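Yersinopine synthase (Yersinia pestis, PDB 6C4M) catalyses the NADPH-dependent reductive condensation of pyruvate with an amino-acid-derived intermediate, the last step in making the metallophore yersinopine. Local coordinates at residues N257-P262 / Y282-Q287; L263-T268 / R401-D406; A295-L300 / V359-L364; L270-L273 / E277-S280. All coordinates share one frame; numbering follows the deposited sequence.

Contact 1 (N257-P262 / Y282-Q287)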
loop_
_atom_site.group_PDB
_atom_site.type_symbol
_atom_site.label_atom_id
_atom_site.label_comp_id
_atom_site.label_asym_id
_atom_site.label_seq_id
_atom_site.Cartn_x
_atom_site.Cartn_y
_atom_site.Cartn_z
ATOM N N ASN A 257 -11.235 0.059 19.751
ATOM C CA ASN A 257 -10.522 -0.867 20.625
ATOM C C ASN A 257 -9.643 -1.823 19.842
ATOM O O ASN A 257 -8.633 -2.296 20.373
ATOM C CB ASN A 257 -11.494 -1.673 21.475
ATOM C CG ASN A 257 -12.236 -0.812 22.510
ATOM O OD1 ASN A 257 -12.963 0.111 22.147
ATOM N ND2 ASN A 257 -12.033 -1.106 23.801
ATOM N N TYR A 258 -10.025 -2.144 18.602
ATOM C CA TYR A 258 -9.264 -3.059 17.754
ATOM C C TYR A 258 -8.141 -2.350 17.008
ATOM O O TYR A 258 -7.044 -2.900 16.884
ATOM C CB TYR A 258 -10.193 -3.736 16.734
ATOM C CG TYR A 258 -11.216 -4.641 17.367
ATOM C CD1 TYR A 258 -10.910 -5.959 17.659
ATOM C CD2 TYR A 258 -12.481 -4.168 17.696
ATOM C CE1 TYR A 258 -11.864 -6.797 18.244
ATOM C CE2 TYR A 258 -13.435 -4.991 18.284
ATOM C CZ TYR A 258 -13.109 -6.303 18.576
ATOM O OH TYR A 258 -14.036 -7.158 19.166
ATOM N N VAL A 259 -8.399 -1.147 16.501
ATOM C CA VAL A 259 -7.544 -0.521 15.499
ATOM C C VAL A 259 -6.542 0.447 16.117
ATOM O O VAL A 259 -5.391 0.523 15.678
ATOM C CB VAL A 259 -8.424 0.194 14.456
ATOM C CG1 VAL A 259 -7.605 1.025 13.483
ATOM C CG2 VAL A 259 -9.232 -0.822 13.721
ATOM N N HIS A 260 -6.970 1.246 17.081
ATOM C CA HIS A 260 -6.075 2.262 17.634
ATOM C C HIS A 260 -4.845 1.692 18.312
ATOM O O HIS A 260 -3.746 2.229 18.083
ATOM C CB HIS A 260 -6.847 3.179 18.587
ATOM C CG HIS A 260 -7.601 4.250 17.877
ATOM N ND1 HIS A 260 -8.216 5.303 18.525
ATOM C CD2 HIS A 260 -7.889 4.395 16.561
ATOM C CE1 HIS A 260 -8.829 6.064 17.632
ATOM N NE2 HIS A 260 -8.652 5.531 16.436
ATOM N N PRO A 261 -4.921 0.699 19.193
ATOM C CA PRO A 261 -3.707 0.358 19.958
ATOM C C PRO A 261 -2.574 -0.116 19.059
ATOM O O PRO A 261 -1.419 0.285 19.255
ATOM C CB PRO A 261 -4.184 -0.732 20.929
ATOM C CG PRO A 261 -5.648 -0.347 21.188
ATOM C CD PRO A 261 -6.120 0.078 19.792
ATOM N N PRO A 262 -2.838 -0.938 18.042
ATOM C CA PRO A 262 -1.715 -1.375 17.182
ATOM C C PRO A 262 -1.069 -0.238 16.413
ATOM O O PRO A 262 0.166 -0.207 16.261
ATOM C CB PRO A 262 -2.369 -2.389 16.242
ATOM C CG PRO A 262 -3.548 -2.878 16.992
ATOM C CD PRO A 262 -4.059 -1.688 17.747
ATOM N N TYR A 282 1.660 10.013 10.302
ATOM C CA TYR A 282 0.242 9.858 9.974
ATOM C C TYR A 282 -0.237 8.477 10.390
ATOM O O TYR A 282 0.380 7.467 10.039
ATOM C CB TYR A 282 0.014 10.085 8.478
ATOM C CG TYR A 282 0.192 11.537 8.118
ATOM C CD1 TYR A 282 1.457 12.065 7.879
ATOM C CD2 TYR A 282 -0.897 12.389 8.078
ATOM C CE1 TYR A 282 1.621 13.395 7.575
ATOM C CE2 TYR A 282 -0.743 13.718 7.781
ATOM C CZ TYR A 282 0.515 14.217 7.527
ATOM O OH TYR A 282 0.663 15.547 7.231
ATOM N N LEU A 283 -1.358 8.436 11.104
ATOM C CA LEU A 283 -1.738 7.232 11.831
ATOM C C LEU A 283 -1.986 6.040 10.918
ATOM O O LEU A 283 -1.741 4.899 11.329
ATOM C CB LEU A 283 -2.977 7.509 12.671
ATOM C CG LEU A 283 -3.399 6.399 13.629
ATOM C CD1 LEU A 283 -2.350 6.142 14.698
ATOM C CD2 LEU A 283 -4.753 6.758 14.255
ATOM N N TYR A 284 -2.480 6.264 9.699
ATOM C CA TYR A 284 -2.893 5.161 8.837
ATOM C C TYR A 284 -1.928 4.920 7.671
ATOM O O TYR A 284 -2.130 3.978 6.899
ATOM C CB TYR A 284 -4.354 5.390 8.343
ATOM C CG TYR A 284 -5.406 5.324 9.472
ATOM C CD1 TYR A 284 -5.903 4.104 9.914
ATOM C CD2 TYR A 284 -5.872 6.485 10.111
ATOM C CE1 TYR A 284 -6.822 4.033 10.954
ATOM C CE2 TYR A 284 -6.792 6.422 11.138
ATOM C CZ TYR A 284 -7.264 5.197 11.564
ATOM O OH TYR A 284 -8.179 5.124 12.600
ATOM N N LYS A 285 -0.853 5.695 7.548
ATOM C CA LYS A 285 0.073 5.522 6.429
ATOM C C LYS A 285 1.092 4.422 6.716
ATOM O O LYS A 285 1.364 4.083 7.871
ATOM C CB LYS A 285 0.809 6.821 6.128
ATOM C CG LYS A 285 -0.096 7.941 5.657
ATOM C CD LYS A 285 0.747 9.060 5.088
ATOM C CE LYS A 285 -0.109 10.179 4.568
ATOM N NZ LYS A 285 0.689 11.429 4.442
ATOM N N THR A 286 1.671 3.882 5.639
ATOM C CA THR A 286 2.717 2.868 5.731
ATOM C C THR A 286 4.064 3.498 6.093
ATOM O O THR A 286 4.319 4.684 5.867
ATOM C CB THR A 286 2.901 2.092 4.419
ATOM O OG1 THR A 286 3.532 2.938 3.458
ATOM C CG2 THR A 286 1.615 1.590 3.840
ATOM N N GLN A 287 4.942 2.666 6.630
ATOM C CA GLN A 287 6.287 3.118 6.973
ATOM C C GLN A 287 6.961 3.712 5.741
ATOM O O GLN A 287 6.790 3.196 4.628
ATOM C CB GLN A 287 7.128 1.960 7.519
ATOM C CG GLN A 287 6.656 1.406 8.860
ATOM C CD GLN A 287 7.041 2.288 10.041
ATOM O OE1 GLN A 287 7.901 3.162 9.923
ATOM N NE2 GLN A 287 6.410 2.044 11.199
#
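Y284 reaches across to V259 and H260, neighbours on one helix, and meets each with a different part of its phenol. V259 lies at the edge of the phenol ring, near its plane: its CG1 is 4.0 Å from CE1 of Y284, and the two side chains cross at about a right angle. The hydroxyl continues past the valine toward the imidazole and arrives at the imidazole edge in the ring plane, with OH of Y284 3.9 Å from NE2 of H260 and 4.0 Å from CD2 of the same ring. That is a touch and too long for a hydrogen bond. The phenol is sent in this direction by CG of Y284 standing anti to the carbonyl carbon (chi1 -67°), on a type I turn that runs from Y282 to K285 and is closed by K285 N to Y282 O, 3.3 Å. The imidazole is gripped from its other nitrogen, where ND1 of H260 is hydrogen-bonded to OD1 of D406. H260 is the inferred proton donor/acceptor, and its side chain lies about 7 Å from the bound NADP, so Y284 belongs to the surroundings of the presumed catalytic histidine. Helix 255-264, kinked at P261 and P262, is flanked by helix 401-419 at H260 and P261 and by helix 294-313 at the two prolines, while Y361 of helix 350-364 touches both V259 and Y284.

Contact 2 (L263-T268 / R401-D406); sequences LALADT and RVPLED
L265 lays its CD2 methyl against the ring of P403, 3.6 Å from CB and 4.2 Å from CG of the proline, the two side chains running at a slant to each other. The isobutyl group gets there by a turn at its root: CG of L265 stands anti to the carbonyl carbon (chi1 -55°), which brings the branch toward the proline although the CB itself is not aimed at it. A264, one residue earlier, directs its methyl toward the other segment, where it touches two residues, with its CB 3.8 Å from CG1 of V402 and 4.1 Å from CB of P403. V402 offers the branch that is anti to its backbone N. The contact joins the short non-helical link, L265 and A266, between helices 255-264 and 267-274 to the start of helix 401-419: the first helix stops at A264, L265 leaves helical geometry, and A266 takes the N-cap position of the second. On the partner side the peptide bond before P403 is cis, and the backbone bond from E405 N to R401 O, 3.0 Å, spans it. F434 of helix 425-445 packs on both L265 and P403, so the two meet under a shared aromatic cover. The same first turn faces the cofactor through R401, whose NH2 forms a salt bridge with O2A of the bound NADP. V402 comes within about 4 Å of the side chain of H260, the inferred proton donor/acceptor.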
loop_
_atom_site.group_PDB
_atom_site.type_symbol
_atom_site.label_atom_id
_atom_site.label_comp_id
_atom_site.label_asym_id
_atom_site.label_seq_id
_atom_site.Cartn_x
_atom_site.Cartn_y
_atom_site.Cartn_z
ATOM N N LEU A 263 -1.878 0.699 15.919
ATOM C CA LEU A 263 -1.366 1.834 15.158
ATOM C C LEU A 263 -0.745 2.880 16.073
ATOM O O LEU A 263 0.359 3.363 15.817
ATOM C CB LEU A 263 -2.503 2.465 14.342
ATOM C CG LEU A 263 -2.729 1.986 12.909
ATOM C CD1 LEU A 263 -2.534 0.493 12.786
ATOM C CD2 LEU A 263 -4.112 2.416 12.446
ATOM N N ALA A 264 -1.449 3.240 17.139
ATOM C CA ALA A 264 -1.044 4.362 17.969
ATOM C C ALA A 264 0.116 3.996 18.882
ATOM O O ALA A 264 0.843 4.881 19.339
ATOM C CB ALA A 264 -2.235 4.859 18.814
ATOM N N LEU A 265 0.253 2.717 19.218
ATOM C CA LEU A 265 1.266 2.257 20.152
ATOM C C LEU A 265 2.418 1.541 19.446
ATOM O O LEU A 265 3.270 0.946 20.107
ATOM C CB LEU A 265 0.621 1.339 21.200
ATOM C CG LEU A 265 -0.568 1.898 22.001
ATOM C CD1 LEU A 265 -0.952 0.901 23.089
ATOM C CD2 LEU A 265 -0.251 3.268 22.631
ATOM N N ALA A 266 2.455 1.582 18.127
ATOM C CA ALA A 266 3.643 1.140 17.407
ATOM C C ALA A 266 4.868 1.954 17.828
ATOM O O ALA A 266 4.777 3.144 18.149
ATOM C CB ALA A 266 3.417 1.284 15.913
ATOM N N ASP A 267 6.030 1.300 17.829
ATOM C CA ASP A 267 7.263 1.999 18.199
ATOM C C ASP A 267 7.381 3.346 17.481
ATOM O O ASP A 267 7.645 4.377 18.107
ATOM C CB ASP A 267 8.478 1.128 17.881
ATOM C CG ASP A 267 8.671 -0.032 18.854
ATOM O OD1 ASP A 267 8.914 0.189 20.064
ATOM O OD2 ASP A 267 8.570 -1.182 18.394
ATOM N N THR A 268 7.170 3.365 16.160
ATOM C CA THR A 268 7.412 4.612 15.440
ATOM C C THR A 268 6.359 5.648 15.773
ATOM O O THR A 268 6.628 6.850 15.697
ATOM C CB THR A 268 7.468 4.375 13.931
ATOM O OG1 THR A 268 6.337 3.617 13.535
ATOM C CG2 THR A 268 8.720 3.602 13.548
ATOM N N ARG A 401 -5.627 12.689 23.136
ATOM C CA ARG A 401 -6.649 11.694 23.430
ATOM C C ARG A 401 -6.356 10.374 22.732
ATOM O O ARG A 401 -6.724 9.305 23.230
ATOM C CB ARG A 401 -8.028 12.219 23.040
ATOM C CG ARG A 401 -8.170 12.513 21.552
ATOM C CD ARG A 401 -9.589 12.257 21.048
ATOM N NE ARG A 401 -10.346 13.498 20.934
ATOM C CZ ARG A 401 -10.431 14.230 19.825
ATOM N NH1 ARG A 401 -9.802 13.851 18.712
ATOM N NH2 ARG A 401 -11.156 15.346 19.833
ATOM N N VAL A 402 -5.713 10.417 21.574
ATOM C CA VAL A 402 -5.054 9.241 21.021
ATOM C C VAL A 402 -3.573 9.345 21.383
ATOM O O VAL A 402 -2.896 10.277 20.914
ATOM C CB VAL A 402 -5.277 9.125 19.499
ATOM C CG1 VAL A 402 -4.515 7.945 18.959
ATOM C CG2 VAL A 402 -6.794 8.970 19.212
ATOM N N PRO A 403 -3.025 8.431 22.202
ATOM C CA PRO A 403 -3.510 7.139 22.723
ATOM C C PRO A 403 -4.047 7.103 24.167
ATOM O O PRO A 403 -4.308 6.007 24.676
ATOM C CB PRO A 403 -2.250 6.295 22.671
ATOM C CG PRO A 403 -1.171 7.294 23.154
ATOM C CD PRO A 403 -1.617 8.654 22.558
ATOM N N LEU A 404 -4.173 8.255 24.819
ATOM C CA LEU A 404 -4.515 8.256 26.251
ATOM C C LEU A 404 -5.794 7.467 26.520
ATOM O O LEU A 404 -5.840 6.622 27.431
ATOM C CB LEU A 404 -4.655 9.690 26.757
ATOM C CG LEU A 404 -5.006 9.822 28.245
ATOM C CD1 LEU A 404 -3.930 9.225 29.103
ATOM C CD2 LEU A 404 -5.205 11.275 28.583
ATOM N N GLU A 405 -6.849 7.734 25.742
ATOM C CA GLU A 405 -8.120 7.016 25.916
ATOM C C GLU A 405 -7.948 5.523 25.640
ATOM O O GLU A 405 -8.487 4.677 26.373
ATOM C CB GLU A 405 -9.182 7.616 24.989
ATOM C CG GLU A 405 -9.700 9.032 25.392
ATOM C CD GLU A 405 -10.624 9.653 24.324
ATOM O OE1 GLU A 405 -11.164 8.900 23.481
ATOM O OE2 GLU A 405 -10.788 10.894 24.322
ATOM N N ASP A 406 -7.138 5.188 24.619
ATOM C CA ASP A 406 -6.963 3.802 24.186
ATOM C C ASP A 406 -6.152 3.021 25.200
ATOM O O ASP A 406 -6.422 1.841 25.454
ATOM C CB ASP A 406 -6.284 3.774 22.802
ATOM C CG ASP A 406 -6.987 4.689 21.798
ATOM O OD1 ASP A 406 -8.034 4.303 21.212
ATOM O OD2 ASP A 406 -6.523 5.834 21.644
#

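Contact 3 (A295-L300 / V359-L364)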
loop_
_atom_site.group_PDB
_atom_site.type_symbol
_atom_site.label_atom_id
_atom_site.label_comp_id
_atom_site.label_asym_id
_atom_site.label_seq_id
_atom_site.Cartn_x
_atom_site.Cartn_y
_atom_site.Cartn_z
ATOM N N ALA A 295 4.719 -5.892 11.094
ATOM C CA ALA A 295 4.698 -6.160 12.531
ATOM C C ALA A 295 3.490 -5.509 13.187
ATOM O O ALA A 295 2.892 -6.076 14.108
ATOM C CB ALA A 295 5.969 -5.655 13.204
ATOM N N VAL A 296 3.141 -4.305 12.736
ATOM C CA VAL A 296 1.995 -3.592 13.262
ATOM C C VAL A 296 0.710 -4.339 12.914
ATOM O O VAL A 296 -0.152 -4.538 13.767
ATOM C CB VAL A 296 2.039 -2.145 12.728
ATOM C CG1 VAL A 296 0.703 -1.469 12.851
ATOM C CG2 VAL A 296 3.097 -1.346 13.490
ATOM N N ILE A 297 0.603 -4.847 11.681
ATOM C CA ILE A 297 -0.562 -5.641 11.298
ATOM C C ILE A 297 -0.627 -6.923 12.115
ATOM O O ILE A 297 -1.716 -7.388 12.487
ATOM C CB ILE A 297 -0.513 -5.922 9.779
ATOM C CG1 ILE A 297 -0.779 -4.619 9.008
ATOM C CG2 ILE A 297 -1.451 -7.039 9.373
ATOM C CD1 ILE A 297 -2.174 -4.038 9.246
ATOM N N ALA A 298 0.531 -7.517 12.402
ATOM C CA ALA A 298 0.566 -8.691 13.269
ATOM C C ALA A 298 0.020 -8.361 14.650
ATOM O O ALA A 298 -0.675 -9.189 15.266
ATOM C CB ALA A 298 2.010 -9.237 13.344
ATOM N N ASP A 299 0.272 -7.137 15.144
ATOM C CA ASP A 299 -0.321 -6.754 16.437
ATOM C C ASP A 299 -1.835 -6.554 16.324
ATOM O O ASP A 299 -2.570 -6.822 17.279
ATOM C CB ASP A 299 0.299 -5.466 16.996
ATOM C CG ASP A 299 1.716 -5.650 17.538
ATOM O OD1 ASP A 299 2.134 -6.796 17.812
ATOM O OD2 ASP A 299 2.386 -4.619 17.754
ATOM N N LEU A 300 -2.312 -6.045 15.185
ATOM C CA LEU A 300 -3.739 -5.878 14.995
ATOM C C LEU A 300 -4.437 -7.230 15.031
ATOM O O LEU A 300 -5.444 -7.417 15.727
ATOM C CB LEU A 300 -3.997 -5.148 13.679
ATOM C CG LEU A 300 -5.449 -4.941 13.222
ATOM C CD1 LEU A 300 -6.212 -4.231 14.254
ATOM C CD2 LEU A 300 -5.482 -4.152 11.927
ATOM N N VAL A 359 -3.516 -5.679 3.236
ATOM C CA VAL A 359 -4.116 -5.254 1.974
ATOM C C VAL A 359 -5.240 -4.270 2.255
ATOM O O VAL A 359 -5.342 -3.207 1.619
ATOM C CB VAL A 359 -4.593 -6.471 1.148
ATOM C CG1 VAL A 359 -5.344 -6.013 -0.084
ATOM C CG2 VAL A 359 -3.414 -7.309 0.685
ATOM N N ARG A 360 -6.080 -4.590 3.238
ATOM C CA ARG A 360 -7.160 -3.680 3.593
ATOM C C ARG A 360 -6.651 -2.270 3.888
ATOM O O ARG A 360 -7.136 -1.299 3.302
ATOM C CB ARG A 360 -7.926 -4.238 4.785
ATOM C CG ARG A 360 -9.249 -3.573 4.934
ATOM C CD ARG A 360 -9.331 -2.875 6.220
ATOM N NE ARG A 360 -10.575 -2.139 6.292
ATOM C CZ ARG A 360 -10.805 -1.154 7.129
ATOM N NH1 ARG A 360 -9.866 -0.798 8.019
ATOM N NH2 ARG A 360 -11.985 -0.540 7.070
ATOM N N TYR A 361 -5.654 -2.127 4.785
ATOM C CA TYR A 361 -5.184 -0.785 5.121
ATOM C C TYR A 361 -4.451 -0.107 3.973
ATOM O O TYR A 361 -4.496 1.124 3.849
ATOM C CB TYR A 361 -4.348 -0.835 6.400
ATOM C CG TYR A 361 -5.285 -0.864 7.572
ATOM C CD1 TYR A 361 -5.771 0.316 8.117
ATOM C CD2 TYR A 361 -5.735 -2.067 8.104
ATOM C CE1 TYR A 361 -6.696 0.302 9.160
ATOM C CE2 TYR A 361 -6.662 -2.094 9.143
ATOM C CZ TYR A 361 -7.142 -0.912 9.669
ATOM O OH TYR A 361 -8.042 -0.958 10.730
ATOM N N THR A 362 -3.774 -0.862 3.118
ATOM C CA THR A 362 -3.221 -0.258 1.906
ATOM C C THR A 362 -4.345 0.298 1.036
ATOM O O THR A 362 -4.299 1.453 0.598
ATOM C CB THR A 362 -2.384 -1.297 1.158
ATOM O OG1 THR A 362 -1.358 -1.762 2.016
ATOM C CG2 THR A 362 -1.770 -0.744 -0.170
ATOM N N ALA A 363 -5.384 -0.508 0.807
ATOM C CA ALA A 363 -6.488 -0.080 -0.058
ATOM C C ALA A 363 -7.183 1.160 0.492
ATOM O O ALA A 363 -7.624 2.028 -0.273
ATOM C CB ALA A 363 -7.492 -1.210 -0.200
ATOM N N LEU A 364 -7.290 1.244 1.821
ATOM C CA LEU A 364 -7.954 2.356 2.500
ATOM C C LEU A 364 -7.339 3.701 2.139
ATOM O O LEU A 364 -8.048 4.705 2.047
ATOM C CB LEU A 364 -7.875 2.135 4.021
ATOM C CG LEU A 364 -9.087 2.322 4.927
ATOM C CD1 LEU A 364 -10.313 1.611 4.394
ATOM C CD2 LEU A 364 -8.780 1.837 6.381
#
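Two long helices of the largely helical part of the subunit, 294-313 and 350-364, pack here beside the homodimer interface, and Y361 is the side chain that reaches from helix 350-364 to helix 294-313. L300 comes from the opposite direction and brings its CD2 to 3.7 Å from CE2 of the tyrosine ring. One turn earlier on the same helix, I297 extends CD1 to 4.2 Å from CD2 of Y361. Both methyls approach the ring obliquely, and both touch the same side of its outline, the one carrying CD2 and CE2. L300 points its CB at the other helix and has CG anti to the backbone N (chi1 176°), which carries the isobutyl group outward to the ring. The backbones stay well apart, the CA atoms of I297 and Y361 being 9.1 Å from each other, so the meeting is left to the side-chain ends. R360, next to Y361 in the chain, turns the edge of its guanidinium toward CE2 of the same ring, and its NH2 is hydrogen-bonded to the backbone O of Y330. I297 also packs on Y355 of the second subunit, and T362 meets T362 of that subunit. With methyl groups and ring carbons alone bridging the two segments, shape and the exclusion of water hold them together; polar side-chain bonding goes to other partners, as in the salt bridge from D299 OD1 to R429 NH2.

Contact 4 (L270-L273 / E277-S280); sequences LQAL and EQRS
Q278 faces helix 267-274 with an extended side chain whose amide end does two jobs, one close and polar, the other a softer fit against the helix. The close part is the bond from Q271 NE2 to Q278 OE1, 2.7 Å, with an angle of 151° at the hydrogen. The donor lies in the carbonyl plane of Q278 on a lone pair, at a C=O to donor angle of 140°, while the acceptor sits slightly off the amide plane of Q271. The two amides stand almost perpendicular, their planes 83° apart, and the side chains cross at about a right angle. OE1 of Q278 is also pressed against the aliphatic stem, 3.1 Å from CG of Q271. On the inner side, NE2 of Q278 rests over the backbone at A272, 3.7 Å from its CA and 4.1 Å from its CB, the methyl of a buried residue. After the three residues that follow L273, the loop behind helix 267-274 folds back across the end of the helix, so that Q278 reaches back to the helical turn holding Q271 and A272. The outer side is loose. E277 and R279 start away from the helix and are exposed, and S280, also directed away, has its OG hydrogen-bonded to NZ of K385. Q271 is exposed as well, and both glutamines touch a crystal neighbour.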
loop_
_atom_site.group_PDB
_atom_site.type_symbol
_atom_site.label_atom_id
_atom_site.label_comp_id
_atom_site.label_asym_id
_atom_site.label_seq_id
_atom_site.Cartn_x
_atom_site.Cartn_y
_atom_site.Cartn_z
ATOM N N LEU A 270 4.777 5.881 18.846
ATOM C CA LEU A 270 5.157 6.356 20.175
ATOM C C LEU A 270 6.324 7.341 20.102
ATOM O O LEU A 270 6.376 8.317 20.860
ATOM C CB LEU A 270 5.519 5.170 21.071
ATOM C CG LEU A 270 4.399 4.178 21.376
ATOM C CD1 LEU A 270 4.953 3.024 22.213
ATOM C CD2 LEU A 270 3.310 4.839 22.117
ATOM N N GLN A 271 7.276 7.109 19.194
ATOM C CA GLN A 271 8.393 8.041 19.057
ATOM C C GLN A 271 7.921 9.408 18.569
ATOM O O GLN A 271 8.381 10.443 19.071
ATOM C CB GLN A 271 9.451 7.469 18.104
ATOM C CG GLN A 271 10.730 8.308 18.018
ATOM C CD GLN A 271 11.836 7.594 17.273
ATOM O OE1 GLN A 271 12.262 6.502 17.663
ATOM N NE2 GLN A 271 12.265 8.171 16.165
ATOM N N ALA A 272 7.008 9.435 17.584
ATOM C CA ALA A 272 6.448 10.707 17.129
ATOM C C ALA A 272 5.678 11.390 18.248
ATOM O O ALA A 272 5.701 12.616 18.389
ATOM C CB ALA A 272 5.527 10.469 15.929
ATOM N N LEU A 273 4.996 10.597 19.048
ATOM C CA LEU A 273 4.168 11.137 20.117
ATOM C C LEU A 273 5.027 11.809 21.178
ATOM O O LEU A 273 4.710 12.908 21.650
ATOM C CB LEU A 273 3.352 10.003 20.721
ATOM C CG LEU A 273 2.782 10.218 22.114
ATOM C CD1 LEU A 273 1.700 11.290 22.022
ATOM C CD2 LEU A 273 2.229 8.910 22.620
ATOM N N GLU A 277 9.221 17.170 18.287
ATOM C CA GLU A 277 9.923 17.955 17.290
ATOM C C GLU A 277 10.150 17.204 15.987
ATOM O O GLU A 277 10.502 17.835 14.988
ATOM C CB GLU A 277 11.267 18.433 17.859
ATOM C CG GLU A 277 11.510 19.913 17.661
ATOM C CD GLU A 277 10.333 20.765 18.106
ATOM O OE1 GLU A 277 9.904 20.635 19.274
ATOM O OE2 GLU A 277 9.816 21.546 17.274
ATOM N N GLN A 278 9.947 15.892 15.964
ATOM C CA GLN A 278 10.053 15.153 14.712
ATOM C C GLN A 278 9.038 15.639 13.689
ATOM O O GLN A 278 7.978 16.173 14.018
ATOM C CB GLN A 278 9.799 13.669 14.907
ATOM C CG GLN A 278 10.824 12.961 15.713
ATOM C CD GLN A 278 10.622 11.460 15.684
ATOM O OE1 GLN A 278 11.448 10.726 16.226
ATOM N NE2 GLN A 278 9.529 10.987 15.046
ATOM N N ARG A 279 9.358 15.394 12.424
ATOM C CA ARG A 279 8.377 15.589 11.373
ATOM C C ARG A 279 7.179 14.684 11.638
ATOM O O ARG A 279 7.316 13.551 12.110
ATOM C CB ARG A 279 9.001 15.312 10.002
ATOM C CG ARG A 279 10.240 16.189 9.714
ATOM C CD ARG A 279 10.164 16.925 8.372
ATOM N NE ARG A 279 9.325 18.123 8.450
ATOM C CZ ARG A 279 8.846 18.779 7.392
ATOM N NH1 ARG A 279 9.112 18.356 6.161
ATOM N NH2 ARG A 279 8.088 19.858 7.564
ATOM N N SER A 280 5.995 15.217 11.379
ATOM C CA SER A 280 4.768 14.538 11.758
ATOM C C SER A 280 4.637 13.170 11.093
ATOM O O SER A 280 5.020 12.980 9.941
ATOM C CB SER A 280 3.579 15.421 11.393
ATOM O OG SER A 280 3.775 16.744 11.870
#

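In the fold
Contacts 1, 2 and 3 are buried, whereas contact 4 sits partly at the surface and is the one whose segments are joined by a hydrogen bond. Contacts 2 and 3 are apolar, while contact 1 mixes an apolar touch with a polar one. Contacts 1 and 2 share helix 255-264 and are hydrogen-bonded to each other, also through Q287 and T268; the presumed catalytic histidine belongs to the first and lies close to the second. Contact 3 adjoins contact 1 through L300 against Y258 and P262, and these two alone also reach the second subunit. Helix 267-274 runs from contact 2 out to contact 4, with L270 on L265 and L273 on P403. Contacts 3 and 4 do not touch, their centres lying about 21 Å apart.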